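Local coordinates for protein nucleoporin NUP170 (Chaetomium thermophilum, PDB 5HAX) that is a scaffold nucleoporin that probably helps build the structural framework of the nuclear pore complex, pairing a beta-propeller with an alpha-helical domain, at residues V12-L17 and T716-F721; T165-H170 and I200-E205; E462-F467 and L598-W603. All coordinates share one frame; numbering follows the deposited sequence.

Contact 1 (V12-L17 and T716-F721); sequences VVNQTL and TYEQLF
Asn14 and Glu718 join two helices by a single side-chain hydrogen bond. The contact lies in the alpha-helical part of the protein, where helix 5-20, near the start of the chain, meets the first turn of helix 717-722, near its end. That first turn carries a capping box. Thr716 OG1 accepts from Gln719 N at 3.1 Å, and Thr716 N gives its hydrogen to Gln719 OE1 at 2.8 Å. The box fixes the start of the helix from which Glu718 extends. With its CG anti to the backbone N (chi1 174°) and the rest of the chain straight, Glu718 meets Asn14 from the opposite direction. Little surface is buried, and the two CA atoms, of Asn14 and Glu718, stay 9.2 Å apart. The polar ends also have partners on the connection that follows helix 586-599. Asn14 OD1 bonds to Trp603 NE1, while Glu718 OE2 forms a salt bridge with Lys604. Both ends of the Asn14 amide are thus used, which defines which way round it sits. With an alanine here, Trp603 NE1 would probably lose its acceptor and Glu718 OE1 this donor. Asn14 ND2 reaches Glu718 OE1 at 2.7 Å, nearly straight at 163°. Glu718 OE1 lies in the amide plane of Asn14; the nitrogen comes to the syn side of that oxygen, tilted 35° out of the carboxylate plane.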
loop_
_atom_site.group_PDB
_atom_site.type_symbol
_atom_site.label_atom_id
_atom_site.label_comp_id
_atom_site.label_asym_id
_atom_site.label_seq_id
_atom_site.Cartn_x
_atom_site.Cartn_y
_atom_site.Cartn_z
ATOM N N VAL A 12 15.844 -24.654 -0.699
ATOM C CA VAL A 12 14.754 -24.350 0.225
ATOM C C VAL A 12 14.280 -22.916 0.030
ATOM O O VAL A 12 13.077 -22.631 0.087
ATOM C CB VAL A 12 15.203 -24.602 1.678
ATOM C CG1 VAL A 12 14.099 -24.220 2.659
ATOM C CG2 VAL A 12 15.612 -26.056 1.863
ATOM N N VAL A 13 15.216 -21.988 -0.188
ATOM C CA VAL A 13 14.851 -20.589 -0.392
ATOM C C VAL A 13 13.996 -20.445 -1.645
ATOM O O VAL A 13 12.942 -19.798 -1.628
ATOM C CB VAL A 13 16.116 -19.712 -0.470
ATOM C CG1 VAL A 13 15.766 -18.287 -0.889
ATOM C CG2 VAL A 13 16.847 -19.710 0.865
ATOM N N ASN A 14 14.443 -21.044 -2.751
ATOM C CA ASN A 14 13.708 -20.934 -4.007
ATOM C C ASN A 14 12.289 -21.470 -3.868
ATOM O O ASN A 14 11.339 -20.876 -4.389
ATOM C CB ASN A 14 14.451 -21.676 -5.116
ATOM C CG ASN A 14 15.694 -20.944 -5.577
ATOM O OD1 ASN A 14 15.713 -19.716 -5.662
ATOM N ND2 ASN A 14 16.744 -21.698 -5.881
ATOM N N GLN A 15 12.127 -22.593 -3.168
ATOM C CA GLN A 15 10.799 -23.163 -2.977
ATOM C C GLN A 15 9.975 -22.339 -1.998
ATOM O O GLN A 15 8.744 -22.301 -2.105
ATOM C CB GLN A 15 10.922 -24.608 -2.493
ATOM C CG GLN A 15 11.533 -25.544 -3.528
ATOM C CD GLN A 15 12.106 -26.809 -2.917
ATOM O OE1 GLN A 15 11.815 -27.146 -1.769
ATOM N NE2 GLN A 15 12.934 -27.511 -3.683
ATOM N N THR A 16 10.632 -21.675 -1.044
ATOM C CA THR A 16 9.916 -20.810 -0.112
ATOM C C THR A 16 9.452 -19.533 -0.801
ATOM O O THR A 16 8.333 -19.064 -0.562
ATOM C CB THR A 16 10.811 -20.490 1.086
ATOM O OG1 THR A 16 11.195 -21.711 1.735
ATOM C CG2 THR A 16 10.088 -19.600 2.086
ATOM N N LEU A 17 10.299 -18.957 -1.659
ATOM C CA LEU A 17 9.895 -17.793 -2.441
ATOM C C LEU A 17 8.644 -18.092 -3.258
ATOM O O LEU A 17 7.704 -17.290 -3.294
ATOM C CB LEU A 17 11.037 -17.359 -3.361
ATOM C CG LEU A 17 12.290 -16.782 -2.699
ATOM C CD1 LEU A 17 13.418 -16.687 -3.715
ATOM C CD2 LEU A 17 12.001 -15.421 -2.090
ATOM N N THR A 716 23.289 -13.043 -10.626
ATOM C CA THR A 716 22.265 -12.807 -9.618
ATOM C C THR A 716 22.859 -12.969 -8.222
ATOM O O THR A 716 23.953 -13.507 -8.040
ATOM C CB THR A 716 21.087 -13.770 -9.799
ATOM O OG1 THR A 716 21.500 -15.103 -9.480
ATOM C CG2 THR A 716 20.564 -13.726 -11.228
ATOM N N TYR A 717 22.114 -12.489 -7.224
ATOM C CA TYR A 717 22.540 -12.672 -5.841
ATOM C C TYR A 717 22.487 -14.142 -5.442
ATOM O O TYR A 717 23.340 -14.613 -4.682
ATOM C CB TYR A 717 21.678 -11.828 -4.905
ATOM C CG TYR A 717 22.171 -10.409 -4.749
ATOM C CD1 TYR A 717 23.189 -10.104 -3.853
ATOM C CD2 TYR A 717 21.623 -9.373 -5.495
ATOM C CE1 TYR A 717 23.646 -8.808 -3.704
ATOM C CE2 TYR A 717 22.074 -8.074 -5.352
ATOM C CZ TYR A 717 23.086 -7.797 -4.455
ATOM O OH TYR A 717 23.539 -6.507 -4.307
ATOM N N GLU A 718 21.493 -14.878 -5.945
ATOM C CA GLU A 718 21.433 -16.315 -5.693
ATOM C C GLU A 718 22.721 -16.999 -6.133
ATOM O O GLU A 718 23.295 -17.808 -5.395
ATOM C CB GLU A 718 20.234 -16.927 -6.418
ATOM C CG GLU A 718 20.173 -18.448 -6.330
ATOM C CD GLU A 718 19.035 -19.045 -7.132
ATOM O OE1 GLU A 718 18.703 -20.224 -6.893
ATOM O OE2 GLU A 718 18.486 -18.344 -8.007
ATOM N N GLN A 719 23.184 -16.692 -7.347
ATOM C CA GLN A 719 24.399 -17.317 -7.861
ATOM C C GLN A 719 25.609 -16.921 -7.026
ATOM O O GLN A 719 26.468 -17.759 -6.724
ATOM C CB GLN A 719 24.596 -16.924 -9.324
ATOM C CG GLN A 719 23.487 -17.423 -10.243
ATOM C CD GLN A 719 23.348 -16.606 -11.516
ATOM O OE1 GLN A 719 23.952 -15.545 -11.662
ATOM N NE2 GLN A 719 22.539 -17.101 -12.447
ATOM N N LEU A 720 25.691 -15.645 -6.643
ATOM C CA LEU A 720 26.767 -15.186 -5.773
ATOM C C LEU A 720 26.771 -15.940 -4.448
ATOM O O LEU A 720 27.837 -16.268 -3.915
ATOM C CB LEU A 720 26.619 -13.685 -5.531
ATOM C CG LEU A 720 27.593 -13.025 -4.555
ATOM C CD1 LEU A 720 29.004 -13.057 -5.113
ATOM C CD2 LEU A 720 27.157 -11.597 -4.262
ATOM N N PHE A 721 25.587 -16.229 -3.906
ATOM C CA PHE A 721 25.487 -16.809 -2.571
ATOM C C PHE A 721 25.706 -18.315 -2.562
ATOM O O PHE A 721 26.250 -18.843 -1.586
ATOM C CB PHE A 721 24.109 -16.515 -1.964
ATOM C CG PHE A 721 23.846 -15.058 -1.689
ATOM C CD1 PHE A 721 24.882 -14.173 -1.429
ATOM C CD2 PHE A 721 22.547 -14.576 -1.677
ATOM C CE1 PHE A 721 24.624 -12.840 -1.170
ATOM C CE2 PHE A 721 22.288 -13.244 -1.419
ATOM C CZ PHE A 721 23.327 -12.376 -1.165
#

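Contact 2 (T165-H170 and I200-E205); sequences TRMSVH and IFYQQE
Met167 lays its sulfur beside the ring of Tyr202 in a Met-aromatic contact. The SD atom of Met167 is 3.6 Å from Tyr202 CD1. It lies 4.4 Å from the centroid of that ring and 47° off the ring normal, an oblique approach. The two side chains cross at about a right angle. The Met167 chain is extended beyond CG (chi2 174°, chi3 178°), which carries the methyl group past the ring. Met167 CE ends 3.5 Å from the backbone oxygen Gln203 O. Further along, Val169 CG2 packs on Ile200 CD1 at 4.2 Å, a looser apolar touch.

The next shell sets these groups in place. Thr165 OG1 accepts from Met167 N at 3.1 Å, closing an ST turn just before Met167, and its hydroxyl donates to Leu145 O. At the far end of the tyrosine, Tyr202 OH is hydrogen-bonded to Lys123 N.

The contact packs two successive blades of the beta-propeller together. Strand 159-170 is an outermost strand of one four-stranded sheet, and strand 198-202 is an inner strand of the next. Cys213 of strand 213-217 touches Met167, Val169 and Ile200, and Leu145 of strand 142-151 touches both Met167 and Tyr202.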
loop_
_atom_site.group_PDB
_atom_site.type_symbol
_atom_site.label_atom_id
_atom_site.label_comp_id
_atom_site.label_asym_id
_atom_site.label_seq_id
_atom_site.Cartn_x
_atom_site.Cartn_y
_atom_site.Cartn_z
ATOM N N THR A 165 3.989 29.570 -13.316
ATOM C CA THR A 165 4.052 28.858 -14.591
ATOM C C THR A 165 3.473 29.623 -15.767
ATOM O O THR A 165 3.744 29.237 -16.909
ATOM C CB THR A 165 3.316 27.514 -14.488
ATOM O OG1 THR A 165 1.909 27.749 -14.335
ATOM C CG2 THR A 165 3.827 26.698 -13.313
ATOM N N ARG A 166 2.691 30.679 -15.551
ATOM C CA ARG A 166 1.930 31.356 -16.597
ATOM C C ARG A 166 0.913 30.433 -17.259
ATOM O O ARG A 166 0.355 30.786 -18.306
ATOM C CB ARG A 166 2.847 31.958 -17.673
ATOM C CG ARG A 166 3.963 32.843 -17.138
ATOM C CD ARG A 166 4.783 33.416 -18.284
ATOM N NE ARG A 166 6.094 33.893 -17.854
ATOM C CZ ARG A 166 7.120 34.102 -18.673
ATOM N NH1 ARG A 166 6.997 33.870 -19.975
ATOM N NH2 ARG A 166 8.277 34.538 -18.192
ATOM N N MET A 167 0.656 29.264 -16.674
ATOM C CA MET A 167 -0.267 28.281 -17.229
ATOM C C MET A 167 -1.605 28.394 -16.511
ATOM O O MET A 167 -1.689 28.155 -15.301
ATOM C CB MET A 167 0.300 26.869 -17.086
ATOM C CG MET A 167 1.575 26.624 -17.875
ATOM S SD MET A 167 2.292 25.003 -17.548
ATOM C CE MET A 167 3.697 25.021 -18.659
ATOM N N SER A 168 -2.647 28.759 -17.256
ATOM C CA SER A 168 -3.987 28.870 -16.697
ATOM C C SER A 168 -4.987 28.926 -17.841
ATOM O O SER A 168 -4.647 29.292 -18.969
ATOM C CB SER A 168 -4.126 30.105 -15.801
ATOM O OG SER A 168 -4.115 31.293 -16.571
ATOM N N VAL A 169 -6.228 28.555 -17.532
ATOM C CA VAL A 169 -7.316 28.568 -18.502
ATOM C C VAL A 169 -8.600 28.978 -17.797
ATOM O O VAL A 169 -8.818 28.661 -16.623
ATOM C CB VAL A 169 -7.507 27.198 -19.190
ATOM C CG1 VAL A 169 -6.457 26.988 -20.269
ATOM C CG2 VAL A 169 -7.479 26.071 -18.167
ATOM N N HIS A 170 -9.451 29.694 -18.527
ATOM C CA HIS A 170 -10.763 30.045 -18.008
ATOM C C HIS A 170 -11.590 28.784 -17.796
ATOM O O HIS A 170 -11.573 27.863 -18.618
ATOM C CB HIS A 170 -11.470 31.000 -18.969
ATOM C CG HIS A 170 -10.779 32.320 -19.115
ATOM N ND1 HIS A 170 -10.655 32.969 -20.324
ATOM C CD2 HIS A 170 -10.173 33.112 -18.199
ATOM C CE1 HIS A 170 -10.002 34.104 -20.148
ATOM N NE2 HIS A 170 -9.699 34.215 -18.867
ATOM N N ILE A 200 -7.056 19.158 -18.846
ATOM C CA ILE A 200 -6.183 20.312 -19.025
ATOM C C ILE A 200 -4.900 19.834 -19.690
ATOM O O ILE A 200 -4.236 18.916 -19.192
ATOM C CB ILE A 200 -5.886 21.012 -17.688
ATOM C CG1 ILE A 200 -7.170 21.644 -17.140
ATOM C CG2 ILE A 200 -4.787 22.071 -17.873
ATOM C CD1 ILE A 200 -6.967 22.521 -15.925
ATOM N N PHE A 201 -4.562 20.452 -20.816
ATOM C CA PHE A 201 -3.297 20.231 -21.499
ATOM C C PHE A 201 -2.358 21.394 -21.209
ATOM O O PHE A 201 -2.794 22.533 -21.028
ATOM C CB PHE A 201 -3.498 20.105 -23.010
ATOM C CG PHE A 201 -4.458 19.026 -23.409
ATOM C CD1 PHE A 201 -4.030 17.717 -23.550
ATOM C CD2 PHE A 201 -5.786 19.321 -23.655
ATOM C CE1 PHE A 201 -4.911 16.721 -23.922
ATOM C CE2 PHE A 201 -6.670 18.333 -24.028
ATOM C CZ PHE A 201 -6.235 17.029 -24.163
ATOM N N TYR A 202 -1.061 21.102 -21.165
ATOM C CA TYR A 202 -0.079 22.169 -21.066
ATOM C C TYR A 202 1.246 21.698 -21.647
ATOM O O TYR A 202 1.562 20.505 -21.635
ATOM C CB TYR A 202 0.097 22.655 -19.619
ATOM C CG TYR A 202 0.653 21.638 -18.645
ATOM C CD1 TYR A 202 2.021 21.520 -18.439
ATOM C CD2 TYR A 202 -0.193 20.817 -17.909
ATOM C CE1 TYR A 202 2.532 20.601 -17.542
ATOM C CE2 TYR A 202 0.310 19.897 -17.009
ATOM C CZ TYR A 202 1.673 19.793 -16.828
ATOM O OH TYR A 202 2.176 18.878 -15.935
ATOM N N GLN A 203 2.009 22.658 -22.165
ATOM C CA GLN A 203 3.275 22.384 -22.825
ATOM C C GLN A 203 4.241 23.521 -22.531
ATOM O O GLN A 203 3.840 24.619 -22.134
ATOM C CB GLN A 203 3.095 22.215 -24.337
ATOM C CG GLN A 203 2.515 23.442 -25.025
ATOM C CD GLN A 203 2.210 23.198 -26.489
ATOM O OE1 GLN A 203 2.619 22.188 -27.060
ATOM N NE2 GLN A 203 1.483 24.124 -27.104
ATOM N N GLN A 204 5.529 23.243 -22.745
ATOM C CA GLN A 204 6.564 24.216 -22.414
ATOM C C GLN A 204 6.597 25.366 -23.413
ATOM O O GLN A 204 6.732 26.530 -23.019
ATOM C CB GLN A 204 7.928 23.525 -22.353
ATOM C CG GLN A 204 8.352 22.859 -23.655
ATOM C CD GLN A 204 9.659 22.102 -23.523
ATOM O OE1 GLN A 204 9.864 21.363 -22.560
ATOM N NE2 GLN A 204 10.554 22.288 -24.486
ATOM N N GLU A 205 6.473 25.068 -24.703
ATOM C CA GLU A 205 6.686 26.066 -25.741
ATOM C C GLU A 205 5.421 26.870 -26.008
ATOM O O GLU A 205 4.312 26.328 -26.025
ATOM C CB GLU A 205 7.157 25.402 -27.037
ATOM C CG GLU A 205 8.523 24.737 -26.920
ATOM C CD GLU A 205 9.363 24.863 -28.183
ATOM O OE1 GLU A 205 9.329 25.933 -28.828
ATOM O OE2 GLU A 205 10.066 23.889 -28.527
#

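Contact 3 (E462-F467 and L598-W603); sequences ELAVQF and LVRTLW
Arg600 reaches Ala464 from a turn whose carbonyl oxygen, Val599 O, is gripped twice. Leu602 N donates to Val599 O at 2.9 Å, and Trp603 N does so at 3.0 Å. The turn follows the end of helix 586-599. From it the arginine bends at chi3 (-56°), and its guanidinium meets the 462-467 loop. One face of the guanidinium is covered by the methyl group of Ala464, with the Ala464 CB atom 3.6 Å from Arg600 NH1 and offset toward the rim. Val465 CG1 approaches the same group obliquely, at 3.4 Å from Arg600 NH2. The aliphatic part takes part too, since Arg600 CD packs 3.3 Å from the backbone oxygen Ala464 O. At the charged end, Arg600 NH2 bonds to Ala452 O. The ion pair with Asp21 through NH1 is long and weak.

A second, apolar touch lies two residues before Arg600, at Leu598, where Leu598 CD2 rests 4.1 Å from Phe467 CB. The Phe467 ring has Gln466 CB over its centre on one face and meets Tyr594 of helix 586-599 edge-to-face. Gln466 is itself held, as its NE2 donates to Leu463 O at 3.1 Å, in the carbonyl plane and on a lone pair. This is a domain interface, with a loop of the beta-propeller packed on the helical domain, the two-domain layout of the Nup155/Nup170 and Nup133 nucleoporins.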
loop_
_atom_site.group_PDB
_atom_site.type_symbol
_atom_site.label_atom_id
_atom_site.label_comp_id
_atom_site.label_asym_id
_atom_site.label_seq_id
_atom_site.Cartn_x
_atom_site.Cartn_y
_atom_site.Cartn_z
ATOM N N GLU A 462 0.891 -9.972 2.901
ATOM C CA GLU A 462 1.427 -9.097 3.943
ATOM C C GLU A 462 2.552 -9.771 4.715
ATOM O O GLU A 462 3.526 -9.118 5.109
ATOM C CB GLU A 462 0.328 -8.694 4.923
ATOM C CG GLU A 462 -0.775 -7.819 4.374
ATOM C CD GLU A 462 -1.689 -7.332 5.479
ATOM O OE1 GLU A 462 -1.586 -6.147 5.859
ATOM O OE2 GLU A 462 -2.496 -8.139 5.986
ATOM N N LEU A 463 2.416 -11.074 4.974
ATOM C CA LEU A 463 3.394 -11.775 5.797
ATOM C C LEU A 463 4.777 -11.728 5.167
ATOM O O LEU A 463 5.786 -11.607 5.869
ATOM C CB LEU A 463 2.946 -13.222 6.007
ATOM C CG LEU A 463 1.601 -13.369 6.722
ATOM C CD1 LEU A 463 1.051 -14.773 6.551
ATOM C CD2 LEU A 463 1.746 -13.026 8.195
ATOM N N ALA A 464 4.838 -11.792 3.836
ATOM C CA ALA A 464 6.116 -11.877 3.142
ATOM C C ALA A 464 6.911 -10.580 3.233
ATOM O O ALA A 464 8.147 -10.614 3.178
ATOM C CB ALA A 464 5.881 -12.244 1.679
ATOM N N VAL A 465 6.236 -9.439 3.374
ATOM C CA VAL A 465 6.878 -8.129 3.310
ATOM C C VAL A 465 6.964 -7.464 4.678
ATOM O O VAL A 465 7.233 -6.258 4.761
ATOM C CB VAL A 465 6.157 -7.211 2.307
ATOM C CG1 VAL A 465 6.296 -7.759 0.896
ATOM C CG2 VAL A 465 4.688 -7.047 2.677
ATOM N N GLN A 466 6.755 -8.220 5.760
ATOM C CA GLN A 466 6.783 -7.641 7.101
ATOM C C GLN A 466 8.081 -6.895 7.386
ATOM O O GLN A 466 8.083 -5.932 8.162
ATOM C CB GLN A 466 6.589 -8.736 8.153
ATOM C CG GLN A 466 5.181 -9.300 8.234
ATOM C CD GLN A 466 5.058 -10.382 9.292
ATOM O OE1 GLN A 466 4.737 -10.101 10.446
ATOM N NE2 GLN A 466 5.321 -11.625 8.902
ATOM N N PHE A 467 9.188 -7.319 6.773
ATOM C CA PHE A 467 10.510 -6.780 7.080
ATOM C C PHE A 467 11.156 -6.075 5.893
ATOM O O PHE A 467 12.325 -5.680 5.986
ATOM C CB PHE A 467 11.418 -7.906 7.582
ATOM C CG PHE A 467 10.708 -8.906 8.449
ATOM C CD1 PHE A 467 10.301 -8.566 9.726
ATOM C CD2 PHE A 467 10.433 -10.178 7.979
ATOM C CE1 PHE A 467 9.638 -9.478 10.524
ATOM C CE2 PHE A 467 9.771 -11.097 8.773
ATOM C CZ PHE A 467 9.373 -10.745 10.046
ATOM N N LEU A 598 13.802 -12.179 4.445
ATOM C CA LEU A 598 14.804 -11.136 4.641
ATOM C C LEU A 598 15.559 -10.816 3.353
ATOM O O LEU A 598 16.068 -9.698 3.202
ATOM C CB LEU A 598 15.793 -11.544 5.735
ATOM C CG LEU A 598 15.287 -11.603 7.177
ATOM C CD1 LEU A 598 16.420 -12.053 8.088
ATOM C CD2 LEU A 598 14.723 -10.267 7.645
ATOM N N VAL A 599 15.646 -11.767 2.418
ATOM C CA VAL A 599 16.437 -11.599 1.204
ATOM C C VAL A 599 15.592 -11.691 -0.064
ATOM O O VAL A 599 16.143 -11.791 -1.162
ATOM C CB VAL A 599 17.595 -12.618 1.149
ATOM C CG1 VAL A 599 18.491 -12.475 2.369
ATOM C CG2 VAL A 599 17.065 -14.042 1.021
ATOM N N ARG A 600 14.261 -11.651 0.057
ATOM C CA ARG A 600 13.416 -11.857 -1.117
ATOM C C ARG A 600 13.638 -10.780 -2.177
ATOM O O ARG A 600 13.527 -11.062 -3.375
ATOM C CB ARG A 600 11.943 -11.903 -0.705
ATOM C CG ARG A 600 11.352 -10.554 -0.345
ATOM C CD ARG A 600 10.072 -10.702 0.465
ATOM N NE ARG A 600 9.068 -11.517 -0.216
ATOM C CZ ARG A 600 8.130 -11.042 -1.035
ATOM N NH1 ARG A 600 7.263 -11.872 -1.599
ATOM N NH2 ARG A 600 8.052 -9.742 -1.292
ATOM N N THR A 601 13.959 -9.551 -1.764
ATOM C CA THR A 601 14.232 -8.489 -2.727
ATOM C C THR A 601 15.572 -8.661 -3.434
ATOM O O THR A 601 15.810 -7.985 -4.440
ATOM C CB THR A 601 14.212 -7.120 -2.040
ATOM O OG1 THR A 601 15.255 -7.057 -1.059
ATOM C CG2 THR A 601 12.867 -6.863 -1.371
ATOM N N LEU A 602 16.439 -9.546 -2.938
ATOM C CA LEU A 602 17.791 -9.732 -3.455
ATOM C C LEU A 602 17.924 -10.964 -4.340
ATOM O O LEU A 602 18.461 -10.878 -5.448
ATOM C CB LEU A 602 18.776 -9.855 -2.286
ATOM C CG LEU A 602 19.695 -8.676 -1.984
ATOM C CD1 LEU A 602 18.905 -7.388 -1.867
ATOM C CD2 LEU A 602 20.469 -8.952 -0.702
ATOM N N TRP A 603 17.420 -12.102 -3.859
ATOM C CA TRP A 603 17.741 -13.424 -4.385
ATOM C C TRP A 603 17.817 -13.480 -5.909
ATOM O O TRP A 603 18.880 -13.752 -6.479
ATOM C CB TRP A 603 16.698 -14.414 -3.858
ATOM C CG TRP A 603 17.104 -15.845 -3.949
ATOM C CD1 TRP A 603 16.630 -16.776 -4.822
ATOM C CD2 TRP A 603 18.066 -16.517 -3.126
ATOM N NE1 TRP A 603 17.234 -17.988 -4.596
ATOM C CE2 TRP A 603 18.120 -17.855 -3.560
ATOM C CE3 TRP A 603 18.882 -16.117 -2.064
ATOM C CZ2 TRP A 603 18.961 -18.797 -2.971
ATOM C CZ3 TRP A 603 19.718 -17.054 -1.481
ATOM C CH2 TRP A 603 19.750 -18.378 -1.937
#

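In the fold
Contacts 1 and 3 are neighbours, with centres about 12 Å apart. Trp603 joins them: its backbone oxygen, Trp603 O, probably accepts from Glu718 N at 2.9 Å, and Leu17 CD1 packs on Trp603 CD1 at 3.4 Å. Contact 1 closes nearly the whole chain, 699 residues at its closest ends, so contacts 2 and 3 are both nested within it. Contact 2 stands apart. Its centre is about 44 Å from that of contact 3, on the opposite side of the chain's centre, and about 50 Å from that of contact 1. In order, the contacts run from the propeller blades far from the helices (2), through the propeller's junction with the helices (3), to the helical part (1).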